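Long-range contacts in malic enzyme (Entamoeba histolytica, PDB 3NV9), which probably catalyses the NAD(P)-dependent oxidative decarboxylation of malate to pyruvate: residues A[222-227]-A[246-251]; A[312-317]-A[341-346]. All blocks are in the same frame, centred on the assembly; numbering follows the deposited sequence.

How the interactions relate
From the N terminus, strand 222-225 of the Rossmann-type NAD-binding domain comes first, followed by helix 229-240 and strand 248-252; interaction 1 closes this beta-alpha-beta loop by joining two neighbouring parallel strands through 222-227 and 246-251. The chain then passes through strand 297-300 to helix 311-315, runs through the sheet as strand 322-325, and returns through helix 335-340. Interaction 2 closes its loop by bringing helix 311-315 against the turn that leads to the outermost strand 345-348. The two loops follow in series, neither nested nor crossed. Their centres lie about 16 Å apart, both reach the same mixed sheet, and Ile225 CD1 packs on Trp313 CZ3 at 4.0 Å.

Interaction 1 of 2, residues A[222-227]-A[246-251]. With SO4 (sulfate ion), chain G.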
ATOM      1  N   MET A 222     -23.031  12.575  33.180  1.00 33.14           N
ATOM      2  CA  MET A 222     -22.684  11.622  32.133  1.00 33.08           C
ATOM      3  C   MET A 222     -22.107  10.321  32.703  1.00 33.53           C
ATOM      4  O   MET A 222     -21.142  10.378  33.485  1.00 33.92           O
ATOM      5  CB  MET A 222     -21.703  12.283  31.182  1.00 32.42           C
ATOM      6  CG  MET A 222     -22.294  13.539  30.535  1.00 29.76           C
ATOM      7  SD  MET A 222     -21.094  14.137  29.371  1.00 31.74           S
ATOM      8  CE  MET A 222     -21.732  15.818  29.045  1.00 29.98           C
ATOM      9  N   VAL A 223     -22.708   9.177  32.328  1.00 32.93           N
ATOM     10  CA  VAL A 223     -22.183   7.845  32.691  1.00 32.77           C
ATOM     11  C   VAL A 223     -21.520   7.111  31.483  1.00 33.59           C
ATOM     12  O   VAL A 223     -22.188   6.866  30.478  1.00 33.97           O
ATOM     13  CB  VAL A 223     -23.281   6.928  33.250  1.00 32.04           C
ATOM     14  CG1 VAL A 223     -22.693   5.523  33.659  1.00 32.00           C
ATOM     15  CG2 VAL A 223     -23.996   7.593  34.422  1.00 32.52           C
ATOM     16  N   PHE A 224     -20.241   6.743  31.616  1.00 32.74           N
ATOM     17  CA  PHE A 224     -19.517   5.999  30.609  1.00 32.88           C
ATOM     18  C   PHE A 224     -19.364   4.493  30.921  1.00 32.83           C
ATOM     19  O   PHE A 224     -18.750   4.145  31.917  1.00 33.01           O
ATOM     20  CB  PHE A 224     -18.151   6.615  30.400  1.00 31.94           C
ATOM     21  CG  PHE A 224     -18.203   8.003  29.826  1.00 32.59           C
ATOM     22  CD1 PHE A 224     -18.518   9.099  30.638  1.00 31.03           C
ATOM     23  CD2 PHE A 224     -17.888   8.233  28.480  1.00 32.36           C
ATOM     24  CE1 PHE A 224     -18.543  10.432  30.099  1.00 33.43           C
ATOM     25  CE2 PHE A 224     -17.892   9.545  27.927  1.00 31.07           C
ATOM     26  CZ  PHE A 224     -18.248  10.646  28.728  1.00 31.16           C
ATOM     27  N   ILE A 225     -19.965   3.626  30.097  1.00 31.80           N
ATOM     28  CA  ILE A 225     -19.913   2.165  30.321  1.00 31.76           C
ATOM     29  C   ILE A 225     -18.750   1.621  29.492  1.00 32.20           C
ATOM     30  O   ILE A 225     -18.831   1.571  28.227  1.00 31.69           O
ATOM     31  CB  ILE A 225     -21.197   1.403  29.893  1.00 31.18           C
ATOM     32  CG1 ILE A 225     -22.495   2.090  30.355  1.00 30.58           C
ATOM     33  CG2 ILE A 225     -21.131  -0.111  30.273  1.00 30.30           C
ATOM     34  CD1 ILE A 225     -22.715   2.174  31.791  1.00 31.63           C
ATOM     35  N   GLY A 226     -17.661   1.279  30.193  1.00 31.71           N
ATOM     36  CA  GLY A 226     -16.450   0.746  29.561  1.00 31.98           C
ATOM     37  C   GLY A 226     -15.293   1.714  29.729  1.00 31.97           C
ATOM     38  O   GLY A 226     -15.484   2.914  29.601  1.00 33.85           O
ATOM     39  N   ALA A 227     -14.103   1.196  30.016  1.00 30.67           N
ATOM     40  CA  ALA A 227     -12.898   1.991  30.121  1.00 30.07           C
ATOM     41  C   ALA A 227     -11.888   1.646  29.042  1.00 29.61           C
ATOM     42  O   ALA A 227     -10.678   1.834  29.234  1.00 30.22           O
ATOM     43  CB  ALA A 227     -12.260   1.799  31.453  1.00 30.52           C
ATOM     44  N   LYS A 246     -16.738  16.448  37.761  1.00 39.97           N
ATOM     45  CA  LYS A 246     -17.404  16.003  38.992  1.00 40.24           C
ATOM     46  C   LYS A 246     -18.741  15.289  38.701  1.00 40.14           C
ATOM     47  O   LYS A 246     -19.241  14.480  39.527  1.00 39.41           O
ATOM     48  CB  LYS A 246     -17.654  17.179  39.942  1.00 41.40           C
ATOM     49  CG  LYS A 246     -16.403  17.933  40.476  1.00 44.00           C
ATOM     50  CD  LYS A 246     -16.815  18.832  41.685  1.00 50.59           C
ATOM     51  CE  LYS A 246     -16.002  20.145  41.810  1.00 53.74           C
ATOM     52  NZ  LYS A 246     -14.541  19.890  41.976  1.00 51.35           N
ATOM     53  N   LYS A 247     -19.318  15.586  37.532  1.00 38.64           N
ATOM     54  CA  LYS A 247     -20.645  15.061  37.189  1.00 38.10           C
ATOM     55  C   LYS A 247     -20.571  13.771  36.338  1.00 37.26           C
ATOM     56  O   LYS A 247     -21.590  13.295  35.841  1.00 37.19           O
ATOM     57  CB  LYS A 247     -21.471  16.127  36.444  1.00 37.60           C
ATOM     58  CG  LYS A 247     -21.779  17.423  37.223  1.00 38.07           C
ATOM     59  CD  LYS A 247     -23.036  18.082  36.594  1.00 39.43           C
ATOM     60  CE  LYS A 247     -23.310  19.522  37.074  1.00 38.78           C
ATOM     61  NZ  LYS A 247     -22.147  20.423  36.802  1.00 38.12           N
ATOM     62  N   ILE A 248     -19.365  13.241  36.184  1.00 36.79           N
ATOM     63  CA  ILE A 248     -19.036  12.166  35.238  1.00 36.19           C
ATOM     64  C   ILE A 248     -18.643  10.854  35.975  1.00 36.42           C
ATOM     65  O   ILE A 248     -17.816  10.881  36.878  1.00 35.84           O
ATOM     66  CB  ILE A 248     -17.866  12.639  34.308  1.00 35.95           C
ATOM     67  CG1 ILE A 248     -18.408  13.486  33.155  1.00 34.26           C
ATOM     68  CG2 ILE A 248     -17.116  11.487  33.694  1.00 36.24           C
ATOM     69  CD1 ILE A 248     -17.342  14.037  32.316  1.00 34.98           C
ATOM     70  N   VAL A 249     -19.222   9.712  35.600  1.00 35.52           N
ATOM     71  CA  VAL A 249     -18.683   8.453  36.094  1.00 35.53           C
ATOM     72  C   VAL A 249     -18.290   7.525  34.935  1.00 35.58           C
ATOM     73  O   VAL A 249     -19.144   7.241  34.078  1.00 34.74           O
ATOM     74  CB  VAL A 249     -19.729   7.583  36.839  1.00 35.63           C
ATOM     75  CG1 VAL A 249     -19.032   6.660  37.834  1.00 34.20           C
ATOM     76  CG2 VAL A 249     -20.867   8.366  37.411  1.00 35.93           C
ATOM     77  N   MET A 250     -17.069   6.998  34.958  1.00 35.35           N
ATOM     78  CA  MET A 250     -16.725   5.838  34.112  1.00 37.08           C
ATOM     79  C   MET A 250     -16.736   4.433  34.831  1.00 38.10           C
ATOM     80  O   MET A 250     -16.285   4.314  35.969  1.00 38.62           O
ATOM     81  CB  MET A 250     -15.394   6.100  33.421  1.00 36.18           C
ATOM     82  CG  MET A 250     -14.852   4.951  32.654  1.00 37.57           C
ATOM     83  SD  MET A 250     -13.830   5.587  31.326  1.00 41.94           S
ATOM     84  CE  MET A 250     -12.210   5.722  31.982  1.00 39.76           C
ATOM     85  N   PHE A 251     -17.233   3.381  34.173  1.00 38.83           N
ATOM     86  CA  PHE A 251     -17.121   2.010  34.732  1.00 39.64           C
ATOM     87  C   PHE A 251     -16.213   1.091  33.902  1.00 40.53           C
ATOM     88  O   PHE A 251     -16.272   1.090  32.663  1.00 41.00           O
ATOM     89  CB  PHE A 251     -18.478   1.336  34.905  1.00 38.68           C
ATOM     90  CG  PHE A 251     -19.390   2.018  35.885  1.00 39.64           C
ATOM     91  CD1 PHE A 251     -20.002   3.252  35.567  1.00 37.79           C
ATOM     92  CD2 PHE A 251     -19.684   1.420  37.135  1.00 39.42           C
ATOM     93  CE1 PHE A 251     -20.868   3.891  36.497  1.00 37.19           C
ATOM     94  CE2 PHE A 251     -20.584   2.049  38.070  1.00 37.05           C
ATOM     95  CZ  PHE A 251     -21.159   3.272  37.758  1.00 36.97           C
TER
HETATM   96  S   SO4 G 492     -13.121  -2.244  30.589  1.00 70.38           S
HETATM   97  O1  SO4 G 492     -14.550  -1.965  30.847  1.00 68.77           O
HETATM   98  O2  SO4 G 492     -12.203  -1.194  31.036  1.00 71.31           O
HETATM   99  O3  SO4 G 492     -12.673  -3.496  31.254  1.00 69.44           O
HETATM  100  O4  SO4 G 492     -12.989  -2.262  29.139  1.00 71.93           O
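Lys247 O takes the amide of Met222 (N to O 3.1 Å) and so begins a ladder of five backbone hydrogen bonds, while the lysine's own NZ turns to His218 O and forms a salt bridge with Asp244. The segments of strands 248-251 and 222-225 run parallel, 11° apart with axes 4.7 Å from each other. Ile248 sits level with Met222; its CG2, anti to the backbone N, reaches CE1 of the Phe224 ring at 4.0 Å, obliquely, and its CG1 meets Met222 CB. Val249 is bonded through both backbone polar atoms: its N gives to Met222 O, and its O accepts Phe224 N at 2.7 Å with a nearly straight N-H...O angle of 169°. That same oxygen lies at the edge of the Phe224 ring. Met250, paired with Phe224, stays on the face of Ile248 and Phe224. Met250 CG is anti to the backbone N (chi1 174°), and a bend at chi3 brings Met250 CE to 4.0 Å from Ala227 CB. Phe251 projects from the other face, where its CE1 meets Val223 CG1 at 3.7 Å. Its N bonds Phe224 O, an oxygen also at the edge of the Phe251 ring, and its O receives Gly226 N at 2.8 Å, carrying the ladder past strand 222-225. There Ala227 N makes two weak bonds to a sulfate, probably from the crystallisation liquor. Gly226 and Ala227 lead into helix 229-240, consistent with the first turn of dinucleotide-binding folds, in the beta-alpha-beta crossover 222-225, 229-240, 248-252 of the Rossmann-type NAD-binding domain. Strand 297-300 pairs beyond 222-225; helix 229-240 packs on Met222, Ile248 and Met250, whereas helix 288-292 lies against Val223, Ile225 and Phe251.

Interaction 2 of 2, residues A[312-317]-A[341-346]; sequences EWIKSM and AGAYIV
Lys315 and Ala341 bring their backbones together with CA atoms 5.2 Å apart, and Ala341 O comes within 3.4 Å of Lys315 CA in a CA-H...O contact bent to 129° at the hydrogen. No conventional hydrogen bond crosses between the segments: Lys315 N also lies near that oxygen, but the N-H is badly directed for a bond. The main side-chain contact is made by the CG2 branch of Ile314. This methyl is anti to the backbone N, while CG1 is anti to the carbonyl carbon (chi1 -73°). Ile314 CG2 touches Ala341 CB at 3.9 Å and also meets Ala343 CB, so one branch bears on both alanines. The same Ile314 CG2 approaches Ala341 O at 3.6 Å. Lys315 contributes its CB, 3.8 Å from Ala341 O; beyond CB the side chain kinks and carries NZ off from 341-346. The interface is small, burying 187 Å² over both sides, and only partly buried. On the side of 312-317, the Trp313 side chain packs on helix 288-292. Ala338 of helix 335-340 touches both Ile314 and Ala343, extending the apolar cluster. Gly342 has a positive phi of 111° and follows helix 335-340 with two bonds back into its last turn, which defines a Schellman motif. This C-terminal cap leads the chain towards strand 345-348, the edge strand of the Rossmann-type sheet within this chain, and places the turn between helix 335-340 and strand 345-348 against helix 311-315, as in the successive beta-alpha units of a Rossmann-type domain.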
ATOM      1  N   GLU A 312     -33.543  -0.913  31.944  1.00 34.88           N
ATOM      2  CA  GLU A 312     -33.844  -0.356  33.257  1.00 35.68           C
ATOM      3  C   GLU A 312     -32.898   0.813  33.598  1.00 34.52           C
ATOM      4  O   GLU A 312     -33.318   1.769  34.224  1.00 34.85           O
ATOM      5  CB  GLU A 312     -33.819  -1.435  34.349  1.00 35.48           C
ATOM      6  CG  GLU A 312     -32.424  -1.791  34.819  1.00 40.78           C
ATOM      7  CD  GLU A 312     -32.389  -2.470  36.192  1.00 48.78           C
ATOM      8  OE1 GLU A 312     -33.366  -2.267  36.960  1.00 52.34           O
ATOM      9  OE2 GLU A 312     -31.379  -3.184  36.504  1.00 49.18           O
ATOM     10  N   TRP A 313     -31.633   0.731  33.220  1.00 34.57           N
ATOM     11  CA  TRP A 313     -30.730   1.887  33.405  1.00 35.18           C
ATOM     12  C   TRP A 313     -31.298   3.129  32.708  1.00 35.73           C
ATOM     13  O   TRP A 313     -31.326   4.214  33.285  1.00 36.75           O
ATOM     14  CB  TRP A 313     -29.355   1.602  32.836  1.00 34.67           C
ATOM     15  CG  TRP A 313     -28.638   0.493  33.487  1.00 35.39           C
ATOM     16  CD1 TRP A 313     -28.954  -0.125  34.687  1.00 36.13           C
ATOM     17  CD2 TRP A 313     -27.439  -0.118  33.029  1.00 34.79           C
ATOM     18  NE1 TRP A 313     -28.030  -1.102  34.968  1.00 32.09           N
ATOM     19  CE2 TRP A 313     -27.075  -1.104  33.988  1.00 35.08           C
ATOM     20  CE3 TRP A 313     -26.632   0.056  31.894  1.00 35.40           C
ATOM     21  CZ2 TRP A 313     -25.940  -1.924  33.828  1.00 34.89           C
ATOM     22  CZ3 TRP A 313     -25.492  -0.748  31.745  1.00 33.97           C
ATOM     23  CH2 TRP A 313     -25.167  -1.733  32.700  1.00 35.85           C
ATOM     24  N   ILE A 314     -31.780   2.929  31.475  1.00 36.03           N
ATOM     25  CA  ILE A 314     -32.244   3.995  30.577  1.00 35.09           C
ATOM     26  C   ILE A 314     -33.493   4.649  31.159  1.00 36.90           C
ATOM     27  O   ILE A 314     -33.558   5.878  31.276  1.00 37.65           O
ATOM     28  CB  ILE A 314     -32.450   3.435  29.117  1.00 33.60           C
ATOM     29  CG1 ILE A 314     -31.082   3.167  28.454  1.00 32.67           C
ATOM     30  CG2 ILE A 314     -33.232   4.372  28.255  1.00 33.57           C
ATOM     31  CD1 ILE A 314     -31.144   2.499  27.061  1.00 29.22           C
ATOM     32  N   LYS A 315     -34.465   3.803  31.517  1.00 37.31           N
ATOM     33  CA  LYS A 315     -35.718   4.165  32.139  1.00 38.12           C
ATOM     34  C   LYS A 315     -35.496   5.044  33.374  1.00 37.73           C
ATOM     35  O   LYS A 315     -36.300   5.886  33.668  1.00 36.92           O
ATOM     36  CB  LYS A 315     -36.432   2.853  32.511  1.00 38.53           C
ATOM     37  CG  LYS A 315     -37.860   2.975  32.953  1.00 43.02           C
ATOM     38  CD  LYS A 315     -38.552   1.592  32.948  1.00 50.35           C
ATOM     39  CE  LYS A 315     -38.548   0.886  34.343  1.00 53.88           C
ATOM     40  NZ  LYS A 315     -39.650   1.419  35.246  1.00 55.37           N
ATOM     41  N   SER A 316     -34.402   4.826  34.099  1.00 38.29           N
ATOM     42  CA  SER A 316     -34.141   5.593  35.319  1.00 38.84           C
ATOM     43  C   SER A 316     -33.458   6.938  35.043  1.00 39.31           C
ATOM     44  O   SER A 316     -33.326   7.764  35.929  1.00 39.47           O
ATOM     45  CB  SER A 316     -33.304   4.776  36.300  1.00 38.80           C
ATOM     46  OG  SER A 316     -31.928   4.792  35.963  1.00 38.98           O
ATOM     47  N   MET A 317     -33.019   7.156  33.806  1.00 39.22           N
ATOM     48  CA  MET A 317     -32.356   8.412  33.454  1.00 38.82           C
ATOM     49  C   MET A 317     -33.315   9.606  33.505  1.00 38.07           C
ATOM     50  O   MET A 317     -34.519   9.438  33.635  1.00 38.13           O
ATOM     51  CB  MET A 317     -31.700   8.277  32.073  1.00 38.99           C
ATOM     52  CG  MET A 317     -30.494   7.340  32.079  1.00 39.78           C
ATOM     53  SD  MET A 317     -29.509   7.521  30.579  1.00 42.28           S
ATOM     54  CE  MET A 317     -30.656   6.806  29.470  1.00 38.42           C
ATOM     55  N   ALA A 341     -37.651   2.060  26.120  1.00 34.58           N
ATOM     56  CA  ALA A 341     -37.289   2.372  27.497  1.00 32.96           C
ATOM     57  C   ALA A 341     -37.185   3.880  27.843  1.00 32.88           C
ATOM     58  O   ALA A 341     -36.792   4.219  28.953  1.00 32.31           O
ATOM     59  CB  ALA A 341     -35.993   1.657  27.858  1.00 32.12           C
ATOM     60  N   GLY A 342     -37.466   4.766  26.884  1.00 32.83           N
ATOM     61  CA  GLY A 342     -37.567   6.202  27.145  1.00 33.14           C
ATOM     62  C   GLY A 342     -36.478   7.088  26.567  1.00 33.11           C
ATOM     63  O   GLY A 342     -36.471   8.288  26.814  1.00 33.95           O
ATOM     64  N   ALA A 343     -35.560   6.520  25.788  1.00 32.74           N
ATOM     65  CA  ALA A 343     -34.425   7.291  25.273  1.00 31.79           C
ATOM     66  C   ALA A 343     -34.945   8.265  24.228  1.00 31.26           C
ATOM     67  O   ALA A 343     -35.823   7.927  23.428  1.00 30.76           O
ATOM     68  CB  ALA A 343     -33.364   6.383  24.684  1.00 31.35           C
ATOM     69  N   TYR A 344     -34.421   9.480  24.259  1.00 30.20           N
ATOM     70  CA  TYR A 344     -34.888  10.489  23.322  1.00 28.71           C
ATOM     71  C   TYR A 344     -34.049  10.500  22.033  1.00 28.07           C
ATOM     72  O   TYR A 344     -34.584  10.630  20.900  1.00 28.94           O
ATOM     73  CB  TYR A 344     -34.857  11.837  24.012  1.00 28.51           C
ATOM     74  CG  TYR A 344     -35.441  12.935  23.198  1.00 30.76           C
ATOM     75  CD1 TYR A 344     -36.788  12.944  22.841  1.00 33.71           C
ATOM     76  CD2 TYR A 344     -34.654  13.978  22.791  1.00 32.44           C
ATOM     77  CE1 TYR A 344     -37.312  13.995  22.082  1.00 35.65           C
ATOM     78  CE2 TYR A 344     -35.166  15.023  22.072  1.00 33.06           C
ATOM     79  CZ  TYR A 344     -36.468  15.028  21.710  1.00 34.96           C
ATOM     80  OH  TYR A 344     -36.909  16.094  20.963  1.00 38.73           O
ATOM     81  N   ILE A 345     -32.742  10.382  22.238  1.00 26.86           N
ATOM     82  CA  ILE A 345     -31.718  10.312  21.195  1.00 25.70           C
ATOM     83  C   ILE A 345     -30.874   9.066  21.446  1.00 24.89           C
ATOM     84  O   ILE A 345     -30.414   8.831  22.580  1.00 24.99           O
ATOM     85  CB  ILE A 345     -30.830  11.562  21.218  1.00 24.63           C
ATOM     86  CG1 ILE A 345     -31.630  12.811  20.816  1.00 25.48           C
ATOM     87  CG2 ILE A 345     -29.561  11.407  20.375  1.00 24.19           C
ATOM     88  CD1 ILE A 345     -30.963  14.080  21.226  1.00 19.84           C
ATOM     89  N   VAL A 346     -30.706   8.269  20.392  1.00 24.06           N
ATOM     90  CA  VAL A 346     -29.896   7.034  20.423  1.00 23.20           C
ATOM     91  C   VAL A 346     -28.984   6.998  19.200  1.00 23.05           C
ATOM     92  O   VAL A 346     -29.445   7.188  18.048  1.00 21.05           O
ATOM     93  CB  VAL A 346     -30.798   5.737  20.370  1.00 23.02           C
ATOM     94  CG1 VAL A 346     -29.952   4.463  20.565  1.00 20.90           C
ATOM     95  CG2 VAL A 346     -31.906   5.782  21.405  1.00 22.87           C
TER